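Local structure of G protein alpha subunit (Entamoeba histolytica, 4FID) at residues A[7-12]-A[180-185]; A[52-57]-A[74-79]; A[149-154]-A[166-171]. The protein probably relays signals from transmembrane receptors as the guanine-nucleotide-binding alpha subunit of a heterotrimeric G protein. All coordinates share one frame; numbering follows the deposited sequence.

Interaction 1: residues A[7-12]-A[180-185]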
loop_
_atom_site.group_PDB
_atom_site.type_symbol
_atom_site.label_atom_id
_atom_site.label_comp_id
_atom_site.label_asym_id
_atom_site.label_seq_id
_atom_site.Cartn_x
_atom_site.Cartn_y
_atom_site.Cartn_z
ATOM N N THR A 7 -2.940 -13.928 17.331
ATOM C CA THR A 7 -1.849 -13.684 16.420
ATOM C C THR A 7 -2.308 -13.504 14.974
ATOM O O THR A 7 -3.077 -14.290 14.438
ATOM C CB THR A 7 -0.815 -14.795 16.536
ATOM O OG1 THR A 7 -0.209 -14.705 17.825
ATOM C CG2 THR A 7 0.258 -14.654 15.466
ATOM N N VAL A 8 -1.807 -12.456 14.346
ATOM C CA VAL A 8 -2.198 -12.114 12.998
ATOM C C VAL A 8 -0.947 -11.892 12.187
ATOM O O VAL A 8 -0.047 -11.172 12.611
ATOM C CB VAL A 8 -3.003 -10.818 12.979
ATOM C CG1 VAL A 8 -3.309 -10.422 11.557
ATOM C CG2 VAL A 8 -4.279 -10.981 13.794
HETATM N N MSE A 9 -0.899 -12.513 11.019
HETATM C CA MSE A 9 0.263 -12.440 10.143
HETATM C C MSE A 9 -0.102 -11.730 8.845
HETATM O O MSE A 9 -1.045 -12.143 8.166
HETATM C CB MSE A 9 0.774 -13.849 9.855
HETATM C CG MSE A 9 1.946 -13.890 8.910
HETATM SE SE MSE A 9 2.742 -15.672 8.651
HETATM C CE MSE A 9 3.780 -15.862 10.300
ATOM N N LEU A 10 0.621 -10.657 8.514
ATOM C CA LEU A 10 0.414 -9.966 7.244
ATOM C C LEU A 10 1.353 -10.492 6.180
ATOM O O LEU A 10 2.570 -10.457 6.353
ATOM C CB LEU A 10 0.637 -8.462 7.380
ATOM C CG LEU A 10 -0.424 -7.666 8.143
ATOM C CD1 LEU A 10 -0.108 -6.198 8.046
ATOM C CD2 LEU A 10 -1.817 -7.963 7.618
ATOM N N LEU A 11 0.777 -10.982 5.085
ATOM C CA LEU A 11 1.519 -11.365 3.880
ATOM C C LEU A 11 1.131 -10.499 2.701
ATOM O O LEU A 11 0.053 -9.938 2.664
ATOM C CB LEU A 11 1.247 -12.822 3.491
ATOM C CG LEU A 11 1.877 -14.023 4.243
ATOM C CD1 LEU A 11 3.265 -13.753 4.780
ATOM C CD2 LEU A 11 0.979 -14.517 5.354
ATOM N N GLY A 12 1.987 -10.430 1.695
ATOM C CA GLY A 12 1.578 -9.817 0.460
ATOM C C GLY A 12 2.721 -9.725 -0.490
ATOM O O GLY A 12 3.815 -10.073 -0.127
ATOM N N SER A 180 6.882 -20.499 8.091
ATOM C CA SER A 180 6.969 -21.750 8.837
ATOM C C SER A 180 7.686 -21.647 10.178
ATOM O O SER A 180 7.760 -22.632 10.926
ATOM C CB SER A 180 7.639 -22.838 7.992
ATOM O OG SER A 180 8.995 -22.519 7.712
ATOM N N PHE A 181 8.223 -20.471 10.482
ATOM C CA PHE A 181 8.938 -20.272 11.738
ATOM C C PHE A 181 7.933 -19.976 12.828
ATOM O O PHE A 181 8.030 -20.504 13.937
ATOM C CB PHE A 181 9.962 -19.149 11.590
ATOM C CG PHE A 181 10.423 -18.545 12.889
ATOM C CD1 PHE A 181 9.717 -17.511 13.472
ATOM C CD2 PHE A 181 11.591 -18.973 13.493
ATOM C CE1 PHE A 181 10.155 -16.931 14.649
ATOM C CE2 PHE A 181 12.030 -18.410 14.676
ATOM C CZ PHE A 181 11.327 -17.385 15.246
ATOM N N PHE A 182 6.938 -19.161 12.485
ATOM C CA PHE A 182 5.886 -18.796 13.429
ATOM C C PHE A 182 4.852 -19.912 13.608
ATOM O O PHE A 182 4.209 -20.364 12.645
ATOM C CB PHE A 182 5.227 -17.471 13.015
ATOM C CG PHE A 182 6.140 -16.295 13.152
ATOM C CD1 PHE A 182 6.764 -15.754 12.044
ATOM C CD2 PHE A 182 6.426 -15.768 14.410
ATOM C CE1 PHE A 182 7.636 -14.688 12.182
ATOM C CE2 PHE A 182 7.294 -14.707 14.556
ATOM C CZ PHE A 182 7.902 -14.164 13.442
ATOM N N SER A 183 4.719 -20.367 14.851
ATOM C CA SER A 183 3.773 -21.426 15.186
ATOM C C SER A 183 2.486 -20.852 15.777
ATOM O O SER A 183 2.507 -19.811 16.450
ATOM C CB SER A 183 4.396 -22.428 16.171
ATOM O OG SER A 183 5.280 -23.328 15.520
ATOM N N ASP A 184 1.372 -21.533 15.513
ATOM C CA ASP A 184 0.099 -21.180 16.128
ATOM C C ASP A 184 -0.374 -19.790 15.701
ATOM O O ASP A 184 -0.696 -18.943 16.544
ATOM C CB ASP A 184 0.204 -21.253 17.660
ATOM C CG ASP A 184 0.497 -22.665 18.168
ATOM O OD1 ASP A 184 0.050 -23.643 17.526
ATOM O OD2 ASP A 184 1.168 -22.792 19.218
ATOM N N VAL A 185 -0.410 -19.557 14.391
ATOM C CA VAL A 185 -0.955 -18.310 13.859
ATOM C C VAL A 185 -2.470 -18.438 13.715
ATOM O O VAL A 185 -2.958 -19.362 13.075
ATOM C CB VAL A 185 -0.302 -17.939 12.513
ATOM C CG1 VAL A 185 -1.010 -16.767 11.874
ATOM C CG2 VAL A 185 1.168 -17.615 12.724
#

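Interaction 2: residues A[52-57]-A[74-79]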
loop_
_atom_site.group_PDB
_atom_site.type_symbol
_atom_site.label_atom_id
_atom_site.label_comp_id
_atom_site.label_asym_id
_atom_site.label_seq_id
_atom_site.Cartn_x
_atom_site.Cartn_y
_atom_site.Cartn_z
ATOM N N CYS A 52 10.436 12.440 -6.847
ATOM C CA CYS A 52 9.116 12.326 -7.480
ATOM C C CYS A 52 8.850 13.444 -8.473
ATOM O O CYS A 52 8.144 13.234 -9.454
ATOM C CB CYS A 52 7.992 12.352 -6.447
ATOM S SG CYS A 52 7.712 10.837 -5.492
HETATM N N MSE A 53 9.394 14.635 -8.214
HETATM C CA MSE A 53 9.172 15.777 -9.096
HETATM C C MSE A 53 10.135 15.778 -10.271
HETATM O O MSE A 53 9.755 16.155 -11.376
HETATM C CB MSE A 53 9.225 17.113 -8.339
HETATM C CG MSE A 53 8.934 18.346 -9.236
HETATM SE SE MSE A 53 7.156 18.391 -10.165
HETATM C CE MSE A 53 5.950 18.777 -8.678
ATOM N N ARG A 54 11.375 15.346 -10.042
ATOM C CA ARG A 54 12.304 15.092 -11.150
ATOM C C ARG A 54 11.655 14.129 -12.133
ATOM O O ARG A 54 11.682 14.360 -13.337
ATOM C CB ARG A 54 13.635 14.512 -10.656
ATOM C CG ARG A 54 14.514 15.506 -9.924
ATOM C CD ARG A 54 15.775 14.864 -9.379
ATOM N NE ARG A 54 16.628 15.866 -8.737
ATOM C CZ ARG A 54 17.713 15.602 -8.007
ATOM N NH1 ARG A 54 18.113 14.349 -7.801
ATOM N NH2 ARG A 54 18.397 16.605 -7.471
ATOM N N THR A 55 11.057 13.060 -11.605
ATOM C CA THR A 55 10.339 12.064 -12.408
ATOM C C THR A 55 9.320 12.707 -13.349
ATOM O O THR A 55 9.291 12.399 -14.535
ATOM C CB THR A 55 9.588 11.041 -11.502
ATOM O OG1 THR A 55 10.528 10.322 -10.701
ATOM C CG2 THR A 55 8.747 10.049 -12.329
ATOM N N LEU A 56 8.468 13.576 -12.811
ATOM C CA LEU A 56 7.445 14.243 -13.621
ATOM C C LEU A 56 8.069 15.170 -14.668
ATOM O O LEU A 56 7.634 15.185 -15.823
ATOM C CB LEU A 56 6.421 15.008 -12.751
ATOM C CG LEU A 56 5.300 14.222 -12.066
ATOM C CD1 LEU A 56 4.579 15.015 -10.948
ATOM C CD2 LEU A 56 4.299 13.754 -13.096
ATOM N N ILE A 57 9.077 15.942 -14.274
ATOM C CA ILE A 57 9.787 16.786 -15.248
ATOM C C ILE A 57 10.352 15.962 -16.412
ATOM O O ILE A 57 10.119 16.290 -17.580
ATOM C CB ILE A 57 10.938 17.588 -14.609
ATOM C CG1 ILE A 57 10.414 18.504 -13.503
ATOM C CG2 ILE A 57 11.654 18.406 -15.655
ATOM C CD1 ILE A 57 11.506 19.274 -12.744
ATOM N N LYS A 74 18.784 24.828 -7.259
ATOM C CA LYS A 74 19.843 23.834 -7.342
ATOM C C LYS A 74 19.300 22.436 -7.573
ATOM O O LYS A 74 19.873 21.659 -8.336
ATOM C CB LYS A 74 20.628 23.810 -6.022
ATOM C CG LYS A 74 20.930 25.174 -5.411
ATOM C CD LYS A 74 21.380 25.021 -3.955
ATOM C CE LYS A 74 21.610 26.380 -3.267
ATOM N NZ LYS A 74 21.921 26.247 -1.799
ATOM N N GLU A 75 18.201 22.116 -6.893
ATOM C CA GLU A 75 17.671 20.749 -6.853
ATOM C C GLU A 75 17.211 20.177 -8.200
ATOM O O GLU A 75 17.307 18.967 -8.425
ATOM C CB GLU A 75 16.557 20.627 -5.812
ATOM C CG GLU A 75 17.069 20.444 -4.382
ATOM C CD GLU A 75 17.381 21.767 -3.658
ATOM O OE1 GLU A 75 17.888 21.697 -2.513
ATOM O OE2 GLU A 75 17.115 22.856 -4.229
ATOM N N PHE A 76 16.729 21.042 -9.092
ATOM C CA PHE A 76 16.227 20.599 -10.389
ATOM C C PHE A 76 17.161 20.949 -11.551
ATOM O O PHE A 76 16.709 21.145 -12.677
ATOM C CB PHE A 76 14.816 21.147 -10.638
ATOM C CG PHE A 76 13.825 20.736 -9.596
ATOM C CD1 PHE A 76 13.512 19.402 -9.411
ATOM C CD2 PHE A 76 13.220 21.677 -8.784
ATOM C CE1 PHE A 76 12.611 19.014 -8.433
ATOM C CE2 PHE A 76 12.317 21.298 -7.809
ATOM C CZ PHE A 76 12.011 19.962 -7.636
ATOM N N THR A 77 18.460 21.019 -11.271
ATOM C CA THR A 77 19.481 21.191 -12.305
ATOM C C THR A 77 20.496 20.042 -12.254
ATOM O O THR A 77 21.565 20.116 -12.859
ATOM C CB THR A 77 20.239 22.509 -12.123
ATOM O OG1 THR A 77 21.110 22.400 -10.991
ATOM C CG2 THR A 77 19.264 23.677 -11.925
ATOM N N THR A 78 20.141 18.974 -11.542
ATOM C CA THR A 78 21.078 17.903 -11.212
ATOM C C THR A 78 20.392 16.533 -11.024
ATOM O O THR A 78 19.190 16.449 -10.726
ATOM C CB THR A 78 21.870 18.268 -9.926
ATOM O OG1 THR A 78 22.523 17.108 -9.399
ATOM C CG2 THR A 78 20.930 18.821 -8.861
ATOM N N GLU A 79 21.166 15.463 -11.206
ATOM C CA GLU A 79 20.693 14.108 -10.936
ATOM C C GLU A 79 21.290 13.568 -9.636
ATOM O O GLU A 79 20.997 12.442 -9.227
ATOM C CB GLU A 79 21.023 13.173 -12.102
ATOM C CG GLU A 79 19.909 12.203 -12.430
ATOM C CD GLU A 79 18.563 12.899 -12.587
ATOM O OE1 GLU A 79 17.590 12.475 -11.931
ATOM O OE2 GLU A 79 18.478 13.882 -13.355
#

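Interaction 3: residues A[149-154]-A[166-171]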
loop_
_atom_site.group_PDB
_atom_site.type_symbol
_atom_site.label_atom_id
_atom_site.label_comp_id
_atom_site.label_asym_id
_atom_site.label_seq_id
_atom_site.Cartn_x
_atom_site.Cartn_y
_atom_site.Cartn_z
ATOM N N THR A 149 12.251 -4.322 4.599
ATOM C CA THR A 149 12.931 -5.609 4.533
ATOM C C THR A 149 12.441 -6.330 5.769
ATOM O O THR A 149 12.431 -5.770 6.868
ATOM C CB THR A 149 14.463 -5.489 4.496
ATOM O OG1 THR A 149 14.936 -4.905 5.716
ATOM C CG2 THR A 149 14.893 -4.632 3.307
ATOM N N GLY A 150 12.024 -7.571 5.577
ATOM C CA GLY A 150 10.855 -8.044 6.284
ATOM C C GLY A 150 10.871 -8.936 7.494
ATOM O O GLY A 150 10.955 -10.156 7.383
ATOM N N ILE A 151 10.741 -8.319 8.657
ATOM C CA ILE A 151 10.168 -9.020 9.791
ATOM C C ILE A 151 9.866 -8.043 10.919
ATOM O O ILE A 151 10.736 -7.666 11.684
ATOM C CB ILE A 151 11.002 -10.243 10.243
ATOM C CG1 ILE A 151 10.114 -11.205 11.024
ATOM C CG2 ILE A 151 12.251 -9.833 11.034
ATOM C CD1 ILE A 151 8.915 -11.645 10.243
ATOM N N HIS A 152 8.616 -7.614 10.991
ATOM C CA HIS A 152 8.205 -6.641 11.993
ATOM C C HIS A 152 7.124 -7.226 12.877
ATOM O O HIS A 152 6.120 -7.741 12.384
ATOM C CB HIS A 152 7.676 -5.375 11.322
ATOM C CG HIS A 152 8.702 -4.640 10.518
ATOM N ND1 HIS A 152 9.378 -3.541 11.003
ATOM C CD2 HIS A 152 9.164 -4.840 9.262
ATOM C CE1 HIS A 152 10.213 -3.098 10.081
ATOM N NE2 HIS A 152 10.104 -3.869 9.014
ATOM N N GLU A 153 7.329 -7.148 14.186
ATOM C CA GLU A 153 6.351 -7.633 15.146
ATOM C C GLU A 153 5.846 -6.468 15.956
ATOM O O GLU A 153 6.573 -5.502 16.172
ATOM C CB GLU A 153 6.985 -8.666 16.088
ATOM C CG GLU A 153 7.520 -9.903 15.376
ATOM C CD GLU A 153 7.865 -11.055 16.322
ATOM O OE1 GLU A 153 9.064 -11.267 16.582
ATOM O OE2 GLU A 153 6.946 -11.765 16.786
ATOM N N TYR A 154 4.591 -6.539 16.376
ATOM C CA TYR A 154 4.143 -5.752 17.524
ATOM C C TYR A 154 2.781 -6.135 18.063
ATOM O O TYR A 154 2.048 -6.917 17.460
ATOM C CB TYR A 154 4.244 -4.234 17.335
ATOM C CG TYR A 154 3.956 -3.699 15.955
ATOM C CD1 TYR A 154 2.655 -3.570 15.488
ATOM C CD2 TYR A 154 4.996 -3.262 15.139
ATOM C CE1 TYR A 154 2.406 -3.051 14.231
ATOM C CE2 TYR A 154 4.759 -2.745 13.888
ATOM C CZ TYR A 154 3.471 -2.642 13.439
ATOM O OH TYR A 154 3.265 -2.125 12.185
ATOM N N ILE A 166 2.387 -9.944 13.084
ATOM C CA ILE A 166 3.645 -10.324 12.449
ATOM C C ILE A 166 3.626 -9.880 11.009
ATOM O O ILE A 166 2.859 -10.413 10.209
ATOM C CB ILE A 166 3.854 -11.840 12.464
ATOM C CG1 ILE A 166 3.773 -12.368 13.905
ATOM C CG2 ILE A 166 5.200 -12.217 11.739
ATOM C CD1 ILE A 166 3.598 -13.858 14.002
ATOM N N ASP A 167 4.460 -8.894 10.680
ATOM C CA ASP A 167 4.516 -8.336 9.318
ATOM C C ASP A 167 5.682 -8.959 8.549
ATOM O O ASP A 167 6.844 -8.642 8.807
ATOM C CB ASP A 167 4.638 -6.809 9.386
ATOM C CG ASP A 167 4.793 -6.159 8.025
ATOM O OD1 ASP A 167 5.063 -4.941 8.004
ATOM O OD2 ASP A 167 4.655 -6.834 6.978
ATOM N N VAL A 168 5.374 -9.862 7.623
ATOM C CA VAL A 168 6.419 -10.575 6.892
ATOM C C VAL A 168 6.744 -9.888 5.570
ATOM O O VAL A 168 5.915 -9.847 4.680
ATOM C CB VAL A 168 6.017 -12.030 6.587
ATOM C CG1 VAL A 168 7.197 -12.770 6.006
ATOM C CG2 VAL A 168 5.512 -12.736 7.835
ATOM N N GLY A 169 7.950 -9.346 5.447
ATOM C CA GLY A 169 8.363 -8.699 4.212
ATOM C C GLY A 169 9.381 -9.533 3.445
ATOM O O GLY A 169 9.249 -10.758 3.377
ATOM N N GLY A 170 10.381 -8.872 2.856
ATOM C CA GLY A 170 11.475 -9.547 2.169
ATOM C C GLY A 170 11.146 -10.205 0.837
ATOM O O GLY A 170 10.000 -10.193 0.378
ATOM N N GLN A 171 12.166 -10.785 0.211
ATOM C CA GLN A 171 11.994 -11.481 -1.059
ATOM C C GLN A 171 11.106 -12.688 -0.851
ATOM O O GLN A 171 11.031 -13.220 0.253
ATOM C CB GLN A 171 13.342 -11.960 -1.599
ATOM C CG GLN A 171 14.322 -10.860 -1.949
ATOM C CD GLN A 171 15.363 -11.320 -2.952
ATOM O OE1 GLN A 171 16.215 -12.153 -2.642
ATOM N NE2 GLN A 171 15.295 -10.780 -4.166
#

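Interaction 1: residues A[7-12]-A[180-185]
Thr7 and Val185 bring the two backbones together at one end of the contact, CA to CA 5.4 Å, and no hydrogen bond passes between strand 7-12 and the loop 180-185. At this end the methyl CG2 of Thr7 meets CG2 of Val185 at 4.1 Å, the two side chains crossing at about a right angle. The other branch of the valine, CG1, lies 4.0 Å from CB of Met9, so Val185 touches both strand residues that point to the loop. Met9, a selenomethionine here, runs extended as far as its selenium, with CG anti to the backbone N (chi1 178°). A bend at chi3 (-77°) then brings its methyl CE beside Phe182, 3.5 Å from CD1, approaching the ring obliquely. The phenyl ring has CD1 of Phe181 over one face. Val168 also packs on Met9. Between the two segments the contact is thus van der Waals packing, an apolar seam of aliphatic carbons and one ring, while the directional bonds near it run from the strand to its other neighbours: Thr7 N to the carboxylate of Asp186, and the backbones of Thr7 and Met9 to Cys187 on strand 187-193.

Interaction 2: residues A[52-57]-A[74-79]
Arg54 reaches from helix 52-57 to the backbone of Glu75 and grips its carbonyl oxygen side-on. NH2 donates to Glu75 O at 2.8 Å, in the carbonyl plane and on a lone pair, with an N-H...O angle of 159°. NE donates to the same Glu75 O at 3.2 Å, less straight, so two bonds lying close to the guanidinium plane restrain its rotation. Thr78 O sits over the centre of one guanidinium face, 3.2 Å from Arg54 CZ; no N-H is aimed at it, and the attraction there is probably electrostatic. The carboxylate of Glu79 is more remote, with OE1 4.6 Å from Arg54 NH1 and well out of the guanidinium plane; no N-H points at it, so any attraction is probably a long-range one between charges. An arginine chain extended from CG to NE carries the group to this spot.

Beside it stands the ring of Phe76. Arg54 CG comes to the ring's edge, while Met53 CG lies 3.8 Å from CE1 of Phe76 and Ile57 CD1 lies 3.9 Å from its CD1, both oblique to the ring. In the next shell, Arg54 NH1 bonds Asp80 O, Thr78 OG1 accepts from Asp80 N, the Glu75 carboxylate bonds Ser87 OG, and Thr77 OG1 donates to Lys74 O; together they probably hold the loop that offers its carbonyls. In the all-helical domain, the contact joins helix 42-62 to the loop leading to helix 90-99, where Leu90 and Asp93 pack on Phe76, while Met53 also reaches Phe123 of helix 119-124.

Interaction 3: residues A[149-154]-A[166-171]
Asp167 O accepts the amide His152 N at 3.0 Å, nearly straight at 170°, with the C-H of Ile151 CA as a weak further contact at 3.5 Å. The return bond runs from Asp167 N to His152 O, making His152 and Asp167 an antiparallel hydrogen-bonded pair. Glu153 and Ile166 follow as a non-hydrogen-bonded pair. On the sheet face of His152 and Asp167 the two side chains meet through their methylene carbons, CB to CB 3.9 Å. Asp167 has CG anti to the backbone N (chi1 176°), and its OD2 forms a salt bridge with NZ of Lys18, a GDP-binding residue; that bond probably sets the carboxylate's rotation. On the other face Ile151 and Ile166 lie side by side, CD1 of Ile151 being 4.0 Å from CG2 of Ile166. Glu153 turns its OE2 to NE2 of His164. Beyond the paired residues, the glycine backbones of Gly150, Gly169 and Gly170 pass close by one another. This is the open end of the beta hairpin 152-157/162-167, away from its turn, where the strand gives way to the Asp167-Val168-Gly169-Gly170 sequence, the DxxG motif of Ras-like GTPases, predicted here to bind GTP beside the P-loop lysine.

From the N terminus, strand 7-12 comes first, and interaction 1 closes the longest loop, returning to the chain at 180-185. Both other contacts nest inside that loop and lie in series: interaction 2 closes within the helical domain before interaction 3 opens at the hairpin of the Ras-like domain. Interactions 1 and 3 adjoin, their centres about 10 Å apart, since strands 6-12 and 162-167 are parallel neighbours in one sheet, joined through Val8 O and Ile166 N, and Phe182 also packs on Ile166. Interaction 2 stands alone, its centre about 41 Å from that of interaction 1 and on the opposite side of the chain's centre.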